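Local coordinates for WbmS, polysaccharide deacetylase involved in O-antigen biosynthesis (Bordetella bronchiseptica, PDB 3HFT), which is a zinc-binding member of the polysaccharide deacetylase family that probably removes acetyl groups from a sugar during O-antigen biosynthesis, at residues K20-R23 with I24-D28; D55-D58 with L59-A63; N96-A100 with G101-E105; T133-L136 with N137-E141. One frame throughout, in Å; residues are numbered along the deposited sequence.

Contact 1 of 4, residues K20-R23 with I24-D28; sequences KFAR and ISDID. With EDO (1,2-ethanediol), chain H.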
ATOM      1  N   LYS A  20     -24.355  10.976   5.594  1.00 42.26           N
ATOM      2  CA  LYS A  20     -23.331  10.622   4.638  1.00 41.66           C
ATOM      3  C   LYS A  20     -21.950  10.467   5.264  1.00 37.08           C
ATOM      4  O   LYS A  20     -21.137   9.696   4.784  1.00 36.73           O
ATOM      5  CB  LYS A  20     -23.285  11.661   3.525  1.00 46.68           C
ATOM      6  CG  LYS A  20     -23.226  11.023   2.162  1.00 52.88           C
ATOM      7  CD  LYS A  20     -23.093  12.070   1.095  1.00 60.63           C
ATOM      8  CE  LYS A  20     -23.686  11.597  -0.204  1.00 61.32           C
ATOM      9  NZ  LYS A  20     -25.155  11.730  -0.149  1.00 69.56           N
ATOM     10  N   PHE A  21     -21.681  11.231   6.315  1.00 34.05           N
ATOM     11  CA  PHE A  21     -20.363  11.315   6.920  1.00 33.47           C
ATOM     12  C   PHE A  21     -20.249  10.332   8.077  1.00 36.76           C
ATOM     13  O   PHE A  21     -21.142  10.255   8.945  1.00 35.86           O
ATOM     14  CB  PHE A  21     -20.075  12.724   7.414  1.00 35.89           C
ATOM     15  CG  PHE A  21     -19.932  13.742   6.313  1.00 34.42           C
ATOM     16  CD1 PHE A  21     -18.726  13.915   5.655  1.00 34.25           C
ATOM     17  CD2 PHE A  21     -21.003  14.540   5.937  1.00 41.35           C
ATOM     18  CE1 PHE A  21     -18.589  14.859   4.654  1.00 34.79           C
ATOM     19  CE2 PHE A  21     -20.868  15.496   4.933  1.00 36.28           C
ATOM     20  CZ  PHE A  21     -19.657  15.661   4.290  1.00 35.33           C
ATOM     21  N   ALA A  22     -19.144   9.605   8.112  1.00 31.40           N
ATOM     22  CA  ALA A  22     -18.948   8.605   9.134  1.00 31.22           C
ATOM     23  C   ALA A  22     -17.514   8.622   9.669  1.00 32.69           C
ATOM     24  O   ALA A  22     -16.646   9.326   9.154  1.00 33.58           O
ATOM     25  CB  ALA A  22     -19.309   7.231   8.558  1.00 34.29           C
ATOM     26  N   ARG A  23     -17.313   7.880  10.758  1.00 33.39           N
ATOM     27  CA  ARG A  23     -16.010   7.650  11.341  1.00 31.13           C
ATOM     28  C   ARG A  23     -15.415   6.360  10.779  1.00 32.51           C
ATOM     29  O   ARG A  23     -16.143   5.441  10.416  1.00 32.15           O
ATOM     30  CB  ARG A  23     -16.164   7.501  12.845  1.00 32.60           C
ATOM     31  CG  ARG A  23     -16.807   8.717  13.479  1.00 36.10           C
ATOM     32  CD  ARG A  23     -17.171   8.420  14.897  1.00 41.84           C
ATOM     33  NE  ARG A  23     -18.159   7.368  14.967  1.00 46.76           N
ATOM     34  CZ  ARG A  23     -19.382   7.485  15.457  1.00 51.01           C
ATOM     35  NH1 ARG A  23     -19.825   8.620  15.970  1.00 55.40           N
ATOM     36  NH2 ARG A  23     -20.165   6.430  15.455  1.00 48.30           N
ATOM     37  N   ILE A  24     -14.094   6.267  10.720  1.00 33.46           N
ATOM     38  CA  ILE A  24     -13.483   5.021  10.229  1.00 31.84           C
ATOM     39  C   ILE A  24     -13.983   3.800  11.023  1.00 32.84           C
ATOM     40  O   ILE A  24     -14.298   2.766  10.427  1.00 33.04           O
ATOM     41  CB  ILE A  24     -11.912   5.114  10.213  1.00 33.37           C
ATOM     42  CG1 ILE A  24     -11.429   6.185   9.208  1.00 35.34           C
ATOM     43  CG2 ILE A  24     -11.255   3.740   9.959  1.00 34.44           C
ATOM     44  CD1 ILE A  24     -11.543   5.792   7.697  1.00 31.61           C
ATOM     45  N   SER A  25     -14.120   3.907  12.352  1.00 31.21           N
ATOM     46  CA  SER A  25     -14.574   2.749  13.134  1.00 33.28           C
ATOM     47  C   SER A  25     -16.039   2.383  12.917  1.00 34.18           C
ATOM     48  O   SER A  25     -16.517   1.382  13.477  1.00 35.87           O
ATOM     49  CB  SER A  25     -14.345   2.989  14.620  1.00 33.44           C
ATOM     50  OG  SER A  25     -14.918   4.220  15.003  1.00 37.03           O
ATOM     51  N   ASP A  26     -16.756   3.145  12.095  1.00 34.30           N
ATOM     52  CA  ASP A  26     -18.136   2.790  11.751  1.00 33.79           C
ATOM     53  C   ASP A  26     -18.163   1.732  10.639  1.00 34.10           C
ATOM     54  O   ASP A  26     -19.201   1.138  10.393  1.00 34.58           O
ATOM     55  CB  ASP A  26     -18.934   4.017  11.299  1.00 32.14           C
ATOM     56  CG  ASP A  26     -19.164   5.027  12.403  1.00 33.05           C
ATOM     57  OD1 ASP A  26     -19.395   4.638  13.557  1.00 32.40           O
ATOM     58  OD2 ASP A  26     -19.163   6.239  12.102  1.00 31.92           O
ATOM     59  N   ILE A  27     -17.026   1.469   9.989  1.00 33.51           N
ATOM     60  CA  ILE A  27     -16.952   0.476   8.914  1.00 33.92           C
ATOM     61  C   ILE A  27     -17.154  -0.916   9.506  1.00 36.61           C
ATOM     62  O   ILE A  27     -16.452  -1.306  10.444  1.00 35.72           O
ATOM     63  CB  ILE A  27     -15.596   0.530   8.194  1.00 33.58           C
ATOM     64  CG1 ILE A  27     -15.462   1.886   7.475  1.00 32.45           C
ATOM     65  CG2 ILE A  27     -15.408  -0.663   7.193  1.00 33.97           C
ATOM     66  CD1 ILE A  27     -14.046   2.267   7.034  1.00 34.33           C
ATOM     67  N   ASP A  28     -18.144  -1.626   8.985  1.00 35.01           N
ATOM     68  CA  ASP A  28     -18.418  -2.989   9.377  1.00 37.20           C
ATOM     69  C   ASP A  28     -18.233  -3.783   8.099  1.00 36.54           C
ATOM     70  O   ASP A  28     -19.052  -3.704   7.176  1.00 37.55           O
ATOM     71  CB  ASP A  28     -19.830  -3.123   9.904  1.00 36.32           C
ATOM     72  CG  ASP A  28     -20.197  -4.554  10.258  1.00 41.33           C
ATOM     73  OD1 ASP A  28     -19.425  -5.498   9.964  1.00 39.47           O
ATOM     74  OD2 ASP A  28     -21.288  -4.739  10.832  1.00 46.60           O
TER
HETATM   75  C1  EDO H 263     -23.585  13.341   7.796  1.00 44.98           C
HETATM   76  O1  EDO H 263     -23.765  12.291   8.739  1.00 59.28           O
HETATM   77  C2  EDO H 263     -24.834  14.143   7.465  1.00 59.02           C
HETATM   78  O2  EDO H 263     -24.965  14.184   6.023  1.00 61.69           O
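Arg23 and Asp26 are joined three ways round a short 3-10 turn: side chain to side chain, carboxylate to backbone N, and backbone to backbone. Asp26 OD2 accepts the backbone N of Arg23 at 2.8 Å, while Asp26 OD1 offers its syn lone pair to Arg23 NH2 at 2.7 Å in a salt bridge. The NE of Arg23 adds a weak bond to the same OD1. The guanidinium is not stacked flat on the carboxylate, since the two planes stand 60° apart; a bend in the arginine chain at chi3 (-63°) brings the edge of the guanidinium round to OD1, which lies 21° out of its plane. Asp26 N binds Arg23 O at 2.9 Å, approaching from above the carbonyl plane. An aspartate suits this place because its short side chain reaches a backbone N-H three residues back. Ala22 CB packs against Asp26 OD2, 3.7 Å away.

The looser side lies at partly exposed Lys20, where an ethanediol, probably from the crystallisation liquor, makes weak hydrogen bonds to Lys20 N and Phe21 O. The Phe21 ring itself is buried, packed on helix 245-256 and strand 39-44, and Ser25 OG is hydrogen-bonded to Glu88 of strand 87-91.

Contact 2 of 4, residues D55-D58 with L59-A63; sequences DTID and LIEGA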
ATOM      1  N   ASP A  55      -8.514  25.540  14.580  1.00 33.82           N
ATOM      2  CA  ASP A  55      -9.268  26.088  13.461  1.00 33.11           C
ATOM      3  C   ASP A  55      -9.919  24.985  12.658  1.00 33.63           C
ATOM      4  O   ASP A  55     -11.078  25.106  12.236  1.00 34.16           O
ATOM      5  CB  ASP A  55      -8.338  26.908  12.558  1.00 33.29           C
ATOM      6  CG  ASP A  55      -8.975  27.242  11.198  1.00 37.68           C
ATOM      7  OD1 ASP A  55      -9.783  28.177  11.139  1.00 40.05           O
ATOM      8  OD2 ASP A  55      -8.677  26.566  10.203  1.00 41.84           O
ATOM      9  N   THR A  56      -9.182  23.891  12.437  1.00 34.36           N
ATOM     10  CA  THR A  56      -9.755  22.763  11.717  1.00 33.84           C
ATOM     11  C   THR A  56     -10.886  22.126  12.522  1.00 33.66           C
ATOM     12  O   THR A  56     -11.937  21.863  11.974  1.00 33.04           O
ATOM     13  CB  THR A  56      -8.704  21.724  11.320  1.00 35.81           C
ATOM     14  OG1 THR A  56      -7.689  22.335  10.518  1.00 40.49           O
ATOM     15  CG2 THR A  56      -9.358  20.634  10.474  1.00 34.05           C
ATOM     16  N   ILE A  57     -10.663  21.849  13.805  1.00 33.92           N
ATOM     17  CA  ILE A  57     -11.732  21.346  14.698  1.00 34.46           C
ATOM     18  C   ILE A  57     -12.986  22.236  14.635  1.00 34.42           C
ATOM     19  O   ILE A  57     -14.109  21.745  14.489  1.00 34.23           O
ATOM     20  CB  ILE A  57     -11.238  21.235  16.174  1.00 35.74           C
ATOM     21  CG1 ILE A  57     -10.222  20.093  16.328  1.00 33.12           C
ATOM     22  CG2 ILE A  57     -12.402  20.949  17.137  1.00 33.56           C
ATOM     23  CD1 ILE A  57      -9.473  20.103  17.642  1.00 33.95           C
ATOM     24  N   ASP A  58     -12.800  23.546  14.737  1.00 34.15           N
ATOM     25  CA  ASP A  58     -13.943  24.471  14.691  1.00 35.29           C
ATOM     26  C   ASP A  58     -14.744  24.378  13.390  1.00 33.58           C
ATOM     27  O   ASP A  58     -15.968  24.385  13.397  1.00 32.76           O
ATOM     28  CB  ASP A  58     -13.474  25.898  14.907  1.00 37.36           C
ATOM     29  CG  ASP A  58     -12.978  26.145  16.323  1.00 39.58           C
ATOM     30  OD1 ASP A  58     -13.315  25.362  17.247  1.00 36.88           O
ATOM     31  OD2 ASP A  58     -12.234  27.130  16.486  1.00 41.41           O
ATOM     32  N   LEU A  59     -14.044  24.222  12.281  1.00 35.76           N
ATOM     33  CA  LEU A  59     -14.664  24.112  10.979  1.00 37.03           C
ATOM     34  C   LEU A  59     -15.528  22.848  10.866  1.00 36.54           C
ATOM     35  O   LEU A  59     -16.693  22.904  10.431  1.00 35.68           O
ATOM     36  CB  LEU A  59     -13.551  24.142   9.927  1.00 37.87           C
ATOM     37  CG  LEU A  59     -13.808  24.806   8.593  1.00 44.21           C
ATOM     38  CD1 LEU A  59     -14.323  26.214   8.799  1.00 45.26           C
ATOM     39  CD2 LEU A  59     -12.527  24.818   7.744  1.00 40.92           C
ATOM     40  N   ILE A  60     -14.994  21.709  11.307  1.00 34.11           N
ATOM     41  CA  ILE A  60     -15.759  20.446  11.288  1.00 33.83           C
ATOM     42  C   ILE A  60     -16.903  20.433  12.326  1.00 34.97           C
ATOM     43  O   ILE A  60     -18.027  20.027  12.010  1.00 35.03           O
ATOM     44  CB  ILE A  60     -14.825  19.239  11.461  1.00 32.98           C
ATOM     45  CG1 ILE A  60     -13.721  19.277  10.402  1.00 32.17           C
ATOM     46  CG2 ILE A  60     -15.596  17.918  11.343  1.00 31.80           C
ATOM     47  CD1 ILE A  60     -14.241  19.481   8.933  1.00 34.35           C
ATOM     48  N   GLU A  61     -16.631  20.909  13.552  1.00 35.16           N
ATOM     49  CA  GLU A  61     -17.674  21.054  14.559  1.00 35.51           C
ATOM     50  C   GLU A  61     -18.812  21.951  14.068  1.00 36.08           C
ATOM     51  O   GLU A  61     -19.968  21.647  14.295  1.00 34.15           O
ATOM     52  CB  GLU A  61     -17.095  21.540  15.898  1.00 35.03           C
ATOM     53  CG  GLU A  61     -16.239  20.426  16.520  1.00 41.17           C
ATOM     54  CD  GLU A  61     -15.872  20.622  17.991  1.00 39.01           C
ATOM     55  OE1 GLU A  61     -15.809  21.783  18.461  1.00 39.12           O
ATOM     56  OE2 GLU A  61     -15.594  19.576  18.647  1.00 44.41           O
ATOM     57  N   GLY A  62     -18.491  23.024  13.355  1.00 34.89           N
ATOM     58  CA  GLY A  62     -19.517  23.904  12.803  1.00 34.31           C
ATOM     59  C   GLY A  62     -20.445  23.229  11.806  1.00 34.65           C
ATOM     60  O   GLY A  62     -21.609  23.615  11.678  1.00 32.70           O
ATOM     61  N   ALA A  63     -19.931  22.227  11.098  1.00 35.19           N
ATOM     62  CA  ALA A  63     -20.707  21.454  10.135  1.00 35.16           C
ATOM     63  C   ALA A  63     -21.527  20.390  10.834  1.00 36.70           C
ATOM     64  O   ALA A  63     -22.518  19.910  10.301  1.00 38.52           O
ATOM     65  CB  ALA A  63     -19.757  20.810   9.102  1.00 33.59           C
TER
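Glu61 lies alongside Ile57, one helical turn earlier, both side chains pointing the same way. From the backbone outward, Glu61 CB sits 3.3 Å from Ile57 O, the carbonyl that also accepts the Glu61 backbone N at 2.8 Å. Glu61 CG stays by Ile57 O at 3.2 Å and begins to meet Ile57 CG2. The carboxylate carbon of Glu61, CD, then rests 3.6 Å from Ile57 CG2, and both terminal oxygens remain close to this methyl, OE1 at 3.7 Å. The methyl is available because Ile57 CG2 is anti to its own backbone N, while the extended glutamate (chi2 -166°) runs beside it. Glutamate suits a helix face near the surface: its CG and flat carboxyl end lie along the isoleucine methyl while OE2 is hydrogen-bonded to Asn84. Asp58 OD1 lies 4.5 Å from Glu61 OE1, a like-charged pair that probably disfavours closer approach, and is itself hydrogen-bonded to Gln54. Inward, the branched Ile60 packs on Ala67 and Phe87 of neighbouring strands. Leu59 lies against helices 209-214 and 245-256, and Asp55 is salt-bridged to Arg246 of the latter. Regular i to i+4 backbone bonds carry this amphipathic alpha-helix, the connecting helix of a beta-alpha-beta unit between parallel strands 39-44 and 67-71.

Contact 3 of 4, residues N96-A100 with G101-E105; sequences NPLLA and GAHAE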
ATOM      1  N   ASN A  96       9.518   7.348   9.869  1.00 34.52           N
ATOM      2  CA  ASN A  96      10.507   7.897   8.938  1.00 35.76           C
ATOM      3  C   ASN A  96      11.935   7.871   9.456  1.00 36.34           C
ATOM      4  O   ASN A  96      12.849   7.539   8.713  1.00 39.77           O
ATOM      5  CB  ASN A  96      10.145   9.334   8.501  1.00 35.48           C
ATOM      6  CG  ASN A  96       9.120   9.371   7.391  1.00 39.96           C
ATOM      7  OD1 ASN A  96       8.880   8.362   6.706  1.00 41.97           O
ATOM      8  ND2 ASN A  96       8.504  10.547   7.192  1.00 42.42           N
ATOM      9  N   PRO A  97      12.151   8.205  10.729  1.00 35.40           N
ATOM     10  CA  PRO A  97      13.547   8.140  11.211  1.00 37.30           C
ATOM     11  C   PRO A  97      14.209   6.767  11.047  1.00 38.15           C
ATOM     12  O   PRO A  97      15.426   6.664  10.970  1.00 36.77           O
ATOM     13  CB  PRO A  97      13.416   8.497  12.693  1.00 37.26           C
ATOM     14  CG  PRO A  97      12.148   9.340  12.752  1.00 36.91           C
ATOM     15  CD  PRO A  97      11.230   8.702  11.768  1.00 35.76           C
ATOM     16  N   LEU A  98      13.407   5.712  10.970  1.00 37.78           N
ATOM     17  CA  LEU A  98      13.955   4.383  10.796  1.00 37.03           C
ATOM     18  C   LEU A  98      14.509   4.221   9.384  1.00 37.86           C
ATOM     19  O   LEU A  98      15.462   3.470   9.147  1.00 37.71           O
ATOM     20  CB  LEU A  98      12.884   3.332  11.070  1.00 36.76           C
ATOM     21  CG  LEU A  98      12.202   3.385  12.440  1.00 39.32           C
ATOM     22  CD1 LEU A  98      11.157   2.280  12.509  1.00 36.57           C
ATOM     23  CD2 LEU A  98      13.197   3.262  13.576  1.00 35.68           C
ATOM     24  N   LEU A  99      13.902   4.931   8.448  1.00 35.85           N
ATOM     25  CA  LEU A  99      14.258   4.828   7.038  1.00 37.19           C
ATOM     26  C   LEU A  99      15.348   5.832   6.667  1.00 39.51           C
ATOM     27  O   LEU A  99      16.133   5.610   5.731  1.00 39.21           O
ATOM     28  CB  LEU A  99      13.031   5.118   6.184  1.00 36.83           C
ATOM     29  CG  LEU A  99      11.768   4.330   6.529  1.00 30.20           C
ATOM     30  CD1 LEU A  99      10.650   4.753   5.553  1.00 34.99           C
ATOM     31  CD2 LEU A  99      12.053   2.859   6.477  1.00 28.78           C
ATOM     32  N   ALA A 100      15.403   6.913   7.437  1.00 40.79           N
ATOM     33  CA  ALA A 100      16.292   8.046   7.164  1.00 43.42           C
ATOM     34  C   ALA A 100      17.781   7.778   7.283  1.00 44.04           C
ATOM     35  O   ALA A 100      18.577   8.460   6.648  1.00 46.70           O
ATOM     36  CB  ALA A 100      15.910   9.235   8.069  1.00 43.72           C
ATOM     37  N   GLY A 101      18.158   6.818   8.109  1.00 42.32           N
ATOM     38  CA  GLY A 101      19.550   6.503   8.323  1.00 42.71           C
ATOM     39  C   GLY A 101      19.659   5.764   9.633  1.00 43.70           C
ATOM     40  O   GLY A 101      18.656   5.296  10.163  1.00 43.72           O
ATOM     41  N   ALA A 102      20.866   5.680  10.187  1.00 42.53           N
ATOM     42  CA  ALA A 102      21.065   4.920  11.405  1.00 41.39           C
ATOM     43  C   ALA A 102      20.114   5.393  12.501  1.00 39.38           C
ATOM     44  O   ALA A 102      19.793   6.571  12.587  1.00 40.14           O
ATOM     45  CB  ALA A 102      22.536   5.023  11.876  1.00 41.10           C
ATOM     46  N   HIS A 103      19.645   4.458  13.326  0.50 41.00           N
ATOM     47  CA  HIS A 103      18.686   4.772  14.392  0.50 41.26           C
ATOM     48  C   HIS A 103      18.832   3.741  15.505  0.50 41.30           C
ATOM     49  O   HIS A 103      19.258   2.614  15.257  0.50 41.09           O
ATOM     50  CB  HIS A 103      17.254   4.755  13.837  0.50 41.80           C
ATOM     51  CG  HIS A 103      16.250   5.469  14.692  0.50 40.95           C
ATOM     52  ND1 HIS A 103      15.631   4.880  15.772  0.50 40.51           N
ATOM     53  CD2 HIS A 103      15.732   6.714  14.601  0.50 42.80           C
ATOM     54  CE1 HIS A 103      14.787   5.735  16.319  0.50 37.38           C
ATOM     55  NE2 HIS A 103      14.830   6.857  15.629  0.50 41.62           N
ATOM     56  N   ALA A 104      18.455   4.130  16.720  1.00 41.60           N
ATOM     57  CA  ALA A 104      18.585   3.271  17.913  1.00 42.62           C
ATOM     58  C   ALA A 104      17.393   2.365  18.204  1.00 43.92           C
ATOM     59  O   ALA A 104      17.486   1.458  19.029  1.00 45.94           O
ATOM     60  CB  ALA A 104      18.856   4.163  19.135  1.00 43.49           C
ATOM     61  N   GLU A 105      16.278   2.593  17.518  1.00 43.72           N
ATOM     62  CA  GLU A 105      15.037   1.892  17.796  1.00 44.78           C
ATOM     63  C   GLU A 105      14.450   1.294  16.549  1.00 41.94           C
ATOM     64  O   GLU A 105      14.915   1.572  15.463  1.00 41.41           O
ATOM     65  CB  GLU A 105      13.988   2.879  18.270  1.00 45.06           C
ATOM     66  CG  GLU A 105      14.324   3.572  19.523  1.00 49.81           C
ATOM     67  CD  GLU A 105      13.200   4.448  19.962  1.00 48.59           C
ATOM     68  OE1 GLU A 105      12.538   5.032  19.090  1.00 45.94           O
ATOM     69  OE2 GLU A 105      12.985   4.531  21.183  1.00 61.07           O
TER
HETATM   70  O   HOH W   1      17.305   8.341  11.479  1.00 62.61           O
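Leu98 and His103 meet where the chain turns back on itself after the short helix 96-100, and Gly101 makes the turn possible. His103 is modelled in two conformers, and the ring contacts are those of one of them. One methyl of the leucine, Leu98 CD2, sits over a face of the imidazole, 3.9 Å from the His103 ring centroid and 23° off its normal, a CH-pi contact displaced toward the ring's rim. The same Leu98 CD2 comes to 3.1 Å from Glu105 O, a tight fit for a carbon and an oxygen. Leu98 CG lies beside its backbone N, and from there the branched end reaches back to the ring. Pro97 CB adds a second contact, 3.5 Å from His103 CD2.

The ring is held from its own side of the turn as well. His103 ND1 accepts Glu105 N at 2.9 Å, close to the ring plane, which would help fix the imidazole's rotation in this conformer; histidine suits the place by combining a nitrogen acceptor with a flat face for the leucine. Gly101 leaves helical geometry with phi 160° and psi -163°, where a CB would be jammed against the preceding carbonyl oxygen, so the position calls for glycine. A water donates to Pro97 O at 2.6 Å and, over a longer 3.2 Å, to Ala102 O. Leu98 packs on Leu98 of the second subunit, to which Leu99 and His103 make backbone hydrogen bonds; Glu105 is salt-bridged to Arg113. With no direct hydrogen bond between them, the two segments are thus joined by apolar contact and a water bridge, with His103 ND1 bonded to Glu105 N.

Contact 4 of 4, residues T133-L136 with N137-E141; sequences TSIL and NMFGE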
ATOM      1  N   THR A 133       4.396  -5.670   6.038  1.00 30.82           N
ATOM      2  CA  THR A 133       3.720  -6.783   6.669  1.00 30.95           C
ATOM      3  C   THR A 133       3.975  -6.831   8.180  1.00 33.62           C
ATOM      4  O   THR A 133       3.032  -7.070   8.944  1.00 36.33           O
ATOM      5  CB  THR A 133       4.064  -8.083   5.969  1.00 32.30           C
ATOM      6  OG1 THR A 133       3.545  -8.010   4.615  1.00 35.24           O
ATOM      7  CG2 THR A 133       3.443  -9.308   6.714  1.00 32.88           C
ATOM      8  N   SER A 134       5.216  -6.637   8.642  1.00 32.10           N
ATOM      9  CA  SER A 134       5.468  -6.726  10.081  1.00 33.59           C
ATOM     10  C   SER A 134       4.819  -5.552  10.819  1.00 32.91           C
ATOM     11  O   SER A 134       4.344  -5.701  11.944  1.00 33.84           O
ATOM     12  CB  SER A 134       6.958  -6.734  10.373  1.00 34.04           C
ATOM     13  OG  SER A 134       7.504  -5.511   9.951  1.00 34.43           O
ATOM     14  N   ILE A 135       4.781  -4.392  10.175  1.00 31.89           N
ATOM     15  CA  ILE A 135       4.135  -3.216  10.771  1.00 33.12           C
ATOM     16  C   ILE A 135       2.643  -3.515  10.992  1.00 33.00           C
ATOM     17  O   ILE A 135       2.128  -3.315  12.093  1.00 34.34           O
ATOM     18  CB  ILE A 135       4.354  -1.937   9.942  1.00 33.06           C
ATOM     19  CG1 ILE A 135       5.841  -1.537   9.983  1.00 31.92           C
ATOM     20  CG2 ILE A 135       3.473  -0.797  10.460  1.00 34.94           C
ATOM     21  CD1 ILE A 135       6.200  -0.341   9.086  1.00 31.62           C
ATOM     22  N   LEU A 136       1.959  -4.016   9.966  1.00 34.02           N
ATOM     23  CA  LEU A 136       0.541  -4.379  10.111  1.00 33.68           C
ATOM     24  C   LEU A 136       0.370  -5.486  11.159  1.00 34.88           C
ATOM     25  O   LEU A 136      -0.585  -5.451  11.908  1.00 34.90           O
ATOM     26  CB  LEU A 136      -0.086  -4.794   8.795  1.00 34.58           C
ATOM     27  CG  LEU A 136      -0.758  -3.645   8.015  1.00 36.17           C
ATOM     28  CD1 LEU A 136       0.210  -2.503   7.758  1.00 40.48           C
ATOM     29  CD2 LEU A 136      -1.363  -4.177   6.735  1.00 38.63           C
ATOM     30  N   ASN A 137       1.295  -6.433  11.232  1.00 36.66           N
ATOM     31  CA  ASN A 137       1.229  -7.485  12.278  1.00 36.18           C
ATOM     32  C   ASN A 137       1.284  -6.844  13.663  1.00 34.58           C
ATOM     33  O   ASN A 137       0.525  -7.206  14.572  1.00 34.45           O
ATOM     34  CB  ASN A 137       2.394  -8.493  12.136  1.00 36.83           C
ATOM     35  CG  ASN A 137       2.214  -9.465  10.971  1.00 41.84           C
ATOM     36  OD1 ASN A 137       1.149  -9.555  10.374  1.00 48.38           O
ATOM     37  ND2 ASN A 137       3.268 -10.208  10.652  1.00 46.89           N
HETATM   38  N   MSE A 138       2.183  -5.885  13.826  0.50 34.32           N
HETATM   39  CA  MSE A 138       2.349  -5.230  15.102  0.50 35.70           C
HETATM   40  C   MSE A 138       1.164  -4.328  15.434  0.50 34.98           C
HETATM   41  O   MSE A 138       0.804  -4.189  16.611  0.50 34.03           O
HETATM   42  CB  MSE A 138       3.677  -4.461  15.155  0.50 34.83           C
HETATM   43  CG  MSE A 138       4.912  -5.376  15.355  0.50 38.95           C
HETATM   44 SE   MSE A 138       6.510  -4.360  15.792  0.38 41.02          SE
HETATM   45  CE  MSE A 138       5.587  -2.902  16.470  0.50 31.92           C
ATOM     46  N   PHE A 139       0.566  -3.706  14.415  1.00 34.55           N
ATOM     47  CA  PHE A 139      -0.645  -2.915  14.621  1.00 34.27           C
ATOM     48  C   PHE A 139      -1.703  -3.834  15.230  1.00 35.34           C
ATOM     49  O   PHE A 139      -2.312  -3.520  16.252  1.00 34.53           O
ATOM     50  CB  PHE A 139      -1.220  -2.391  13.296  1.00 33.35           C
ATOM     51  CG  PHE A 139      -0.479  -1.220  12.684  1.00 35.64           C
ATOM     52  CD1 PHE A 139       0.387  -0.435  13.411  1.00 34.35           C
ATOM     53  CD2 PHE A 139      -0.787  -0.834  11.394  1.00 32.86           C
ATOM     54  CE1 PHE A 139       1.005   0.681  12.814  1.00 36.55           C
ATOM     55  CE2 PHE A 139      -0.186   0.258  10.814  1.00 37.51           C
ATOM     56  CZ  PHE A 139       0.728   1.009  11.536  1.00 31.50           C
ATOM     57  N   GLY A 140      -1.879  -4.992  14.602  1.00 36.04           N
ATOM     58  CA  GLY A 140      -2.880  -5.976  15.016  1.00 37.25           C
ATOM     59  C   GLY A 140      -2.682  -6.544  16.409  1.00 37.74           C
ATOM     60  O   GLY A 140      -3.632  -6.680  17.153  1.00 36.91           O
ATOM     61  N   GLU A 141      -1.445  -6.857  16.757  1.00 37.49           N
ATOM     62  CA  GLU A 141      -1.115  -7.301  18.105  1.00 40.53           C
ATOM     63  C   GLU A 141      -1.514  -6.235  19.125  1.00 38.45           C
ATOM     64  O   GLU A 141      -1.917  -6.573  20.208  1.00 35.47           O
ATOM     65  CB  GLU A 141       0.384  -7.519  18.266  1.00 40.52           C
ATOM     66  CG  GLU A 141       1.003  -8.642  17.467  1.00 50.09           C
ATOM     67  CD  GLU A 141       2.548  -8.581  17.471  1.00 51.85           C
ATOM     68  OE1 GLU A 141       3.138  -7.755  18.231  1.00 60.07           O
ATOM     69  OE2 GLU A 141       3.161  -9.367  16.699  1.00 74.37           O
TER
HETATM   70  O   HOH W   2       0.507  -8.288   8.206  1.00 30.88           O
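Five successive i to i+4 backbone hydrogen bonds, from Asn137 N to Thr133 O through Glu141 N to Asn137 O, wind residues 133-141 into a regular alpha-helix. On one flank Ile135 and Phe139 lie side by side. The isoleucine methyl Ile135 CG2 stands over the phenyl face, 3.8 Å from the Phe139 ring centroid and 25° off its normal, in a CH-pi contact whose closest atom is Phe139 CZ at 3.5 Å. With CG1 of Ile135 beside the backbone N (chi1 -67°), CG2 falls anti to it and is aimed at the ring. Ile135 O, already bound by Phe139 N, also lies above the ring, toward its rim. Leu136 CD1 approaches obliquely, 4.1 Å from Phe139 CD2, and adds apolar cover.

The helix links strands 123-124 and 146-147 in a beta-alpha-beta unit, and its large apolar residues suit the buried side: Leu136 and Phe139 touch Asp147 of the second strand, while Ile135 and Met138, a selenomethionine modelled in two conformers, meet helix 107-115.

The flank of Thr133 and Asn137 is more polar. Asn137 ND2 lies 4.0 Å from the threonine methyl, Thr133 CG2. A water donates to both Asn137 OD1, at 2.6 Å, and Thr133 O, at 2.9 Å, bridging side chain and backbone; OD1 is hydrogen-bonded to Thr167 as well. Thr133 OG1 hydrogen-bonds an unidentified molecule, probably from the crystallisation liquor, while Ser134 and Ile135 pack against Leu99 of the second subunit.

In the fold
From the N terminus, contact 1 shapes a turn in the loop before strand 39-44, next to strands 39-44 and 87-91 and helix 245-256. Contact 2 follows on helix 50-63, which crosses from strand 39-44 to 67-71 of the parallel sheet; the two contacts' nearest atoms are about 7 Å apart. Contact 3 closes the turn between helices 96-100 and 107-115, and contact 4 lies within helix 133-141, which joins strands 123-124 and 146-147 of the smaller mixed sheet. All four are local and in series; none nests or crosses another. Contacts 3 and 4, with centres 18 Å apart, both touch the second subunit and both pack on helix 107-115, whereas contact 2 lies across the chain's centre from them.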